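Putative phosphosugar isomerases (PDB 3FKJ) probably binds phosphorylated sugars through its SIS-type domains and may act as an isomerase, although its substrate is not established. Local coordinates at residues 159-162 and 163-166. Numbering follows the deposited sequence.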
ATOM      1  N   SER A 159      -0.227  -7.270  16.355  1.00 32.16           N
ATOM      2  CA  SER A 159      -0.553  -7.671  14.990  1.00 32.53           C
ATOM      3  C   SER A 159       0.126  -9.015  14.709  1.00 31.87           C
ATOM      4  O   SER A 159      -0.461  -9.866  14.050  1.00 30.46           O
ATOM      5  CB  SER A 159      -0.172  -6.609  13.923  1.00 32.47           C
ATOM      6  OG  SER A 159       1.221  -6.565  13.652  1.00 31.86           O
ATOM      7  N   LEU A 160       1.348  -9.206  15.230  1.00 30.71           N
ATOM      8  CA  LEU A 160       2.107 -10.414  14.915  1.00 31.35           C
ATOM      9  C   LEU A 160       1.626 -11.567  15.790  1.00 31.66           C
ATOM     10  O   LEU A 160       1.512 -12.686  15.318  1.00 32.66           O
ATOM     11  CB  LEU A 160       3.622 -10.190  15.037  1.00 30.10           C
ATOM     12  CG  LEU A 160       4.523 -11.378  14.615  1.00 32.32           C
ATOM     13  CD1 LEU A 160       4.265 -11.899  13.217  1.00 27.96           C
ATOM     14  CD2 LEU A 160       5.974 -11.043  14.786  1.00 29.11           C
ATOM     15  N   TRP A 161       1.321 -11.277  17.063  1.00 33.44           N
ATOM     16  CA  TRP A 161       0.738 -12.286  17.975  1.00 32.49           C
ATOM     17  C   TRP A 161      -0.577 -12.850  17.408  1.00 32.13           C
ATOM     18  O   TRP A 161      -0.783 -14.057  17.369  1.00 31.46           O
ATOM     19  CB  TRP A 161       0.474 -11.702  19.373  1.00 31.13           C
ATOM     20  CG  TRP A 161       1.705 -11.538  20.254  1.00 29.37           C
ATOM     21  CD1 TRP A 161       2.218 -10.377  20.711  1.00 27.17           C
ATOM     22  CD2 TRP A 161       2.535 -12.585  20.783  1.00 34.56           C
ATOM     23  NE1 TRP A 161       3.323 -10.614  21.502  1.00 37.02           N
ATOM     24  CE2 TRP A 161       3.548 -11.965  21.555  1.00 39.12           C
ATOM     25  CE3 TRP A 161       2.526 -13.982  20.673  1.00 33.15           C
ATOM     26  CZ2 TRP A 161       4.537 -12.696  22.239  1.00 36.05           C
ATOM     27  CZ3 TRP A 161       3.525 -14.707  21.329  1.00 38.48           C
ATOM     28  CH2 TRP A 161       4.519 -14.060  22.098  1.00 36.10           C
ATOM     29  N   LEU A 162      -1.476 -11.955  17.017  1.00 33.20           N
ATOM     30  CA  LEU A 162      -2.794 -12.343  16.482  1.00 33.10           C
ATOM     31  C   LEU A 162      -2.637 -13.103  15.174  1.00 31.27           C
ATOM     32  O   LEU A 162      -3.252 -14.151  14.980  1.00 34.23           O
ATOM     33  CB  LEU A 162      -3.662 -11.101  16.261  1.00 31.31           C
ATOM     34  CG  LEU A 162      -4.155 -10.461  17.550  1.00 32.80           C
ATOM     35  CD1 LEU A 162      -4.676  -8.991  17.317  1.00 32.80           C
ATOM     36  CD2 LEU A 162      -5.190 -11.357  18.124  1.00 27.13           C
ATOM     37  N   ALA A 163      -1.779 -12.610  14.296  1.00 30.16           N
ATOM     38  CA  ALA A 163      -1.417 -13.331  13.065  1.00 31.32           C
ATOM     39  C   ALA A 163      -0.917 -14.763  13.332  1.00 32.65           C
ATOM     40  O   ALA A 163      -1.389 -15.715  12.672  1.00 29.88           O
ATOM     41  CB  ALA A 163      -0.372 -12.575  12.257  1.00 29.73           C
ATOM     42  N   LEU A 164       0.077 -14.879  14.236  1.00 32.68           N
ATOM     43  CA  LEU A 164       0.625 -16.174  14.644  1.00 33.81           C
ATOM     44  C   LEU A 164      -0.492 -17.147  15.045  1.00 34.72           C
ATOM     45  O   LEU A 164      -0.518 -18.292  14.595  1.00 33.74           O
ATOM     46  CB  LEU A 164       1.577 -16.010  15.840  1.00 35.73           C
ATOM     47  CG  LEU A 164       2.086 -17.280  16.532  1.00 30.63           C
ATOM     48  CD1 LEU A 164       3.058 -17.985  15.597  1.00 29.06           C
ATOM     49  CD2 LEU A 164       2.713 -16.945  17.929  1.00 31.02           C
ATOM     50  N   GLU A 165      -1.395 -16.668  15.895  1.00 32.71           N
ATOM     51  CA  GLU A 165      -2.503 -17.481  16.399  1.00 31.32           C
ATOM     52  C   GLU A 165      -3.559 -17.834  15.374  1.00 31.46           C
ATOM     53  O   GLU A 165      -4.047 -18.966  15.361  1.00 32.17           O
ATOM     54  CB  GLU A 165      -3.141 -16.809  17.622  1.00 31.13           C
ATOM     55  CG  GLU A 165      -2.230 -16.816  18.836  1.00 30.99           C
ATOM     56  CD  GLU A 165      -1.913 -18.225  19.335  1.00 39.95           C
ATOM     57  OE1 GLU A 165      -2.744 -19.162  19.182  1.00 36.51           O
ATOM     58  OE2 GLU A 165      -0.822 -18.388  19.902  1.00 38.51           O
ATOM     59  N   ILE A 166      -3.871 -16.902  14.477  1.00 34.04           N
ATOM     60  CA  ILE A 166      -4.791 -17.204  13.376  1.00 31.74           C
ATOM     61  C   ILE A 166      -4.234 -18.336  12.517  1.00 31.71           C
ATOM     62  O   ILE A 166      -4.942 -19.259  12.195  1.00 30.42           O
ATOM     63  CB  ILE A 166      -5.170 -15.967  12.550  1.00 33.17           C
ATOM     64  CG1 ILE A 166      -5.987 -14.994  13.421  1.00 30.91           C
ATOM     65  CG2 ILE A 166      -5.970 -16.397  11.285  1.00 30.78           C
ATOM     66  CD1 ILE A 166      -6.047 -13.555  12.877  1.00 26.04           C
TER
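The indole of Trp-161 meets Leu-164 one turn further along the same helix. With chi1 at 171°, Leu-164 runs alongside the indole, pointing the same way, and its CD2 comes obliquely to the six-membered ring, 4.0 Å from CE3 of Trp-161. The indole also stacks with the ring of Phe-183, meets that of His-24 with the planes at about 20°, and is hydrogen-bonded through NE1 to Ala-152 O.

Glu-165 has CG beside the backbone N (chi1 -69°), which brings CG to 3.4 Å from Trp-161 O. The bend at chi2 then leads the carboxylate away from the preceding turn. OE2 is hydrogen-bonded to Tyr-176 OH and OE1 to Gln-169 NE2, so this buried group has a partner for each oxygen.

These residues lie in the middle of helix 155-170. The helix comes after strand 136-139, the last of a five-stranded parallel sheet, and that sheet belongs to an alpha/beta unit consistent with an SIS fold. Helices 22-35, 56-65 and 176-184 pack around helix 155-170, and every residue here is buried. Four successive i to i+4 hydrogen bonds join the turns. The shortest runs from Leu-164 N to Leu-160 O (2.8 Å), and Ile-166 N gives another to Leu-162 O (2.9 Å).

Ile-166 CG1 also passes 3.3 Å from Leu-162 O. The Ala-163 methyl, CB, lies 3.2 Å from Ser-159 O.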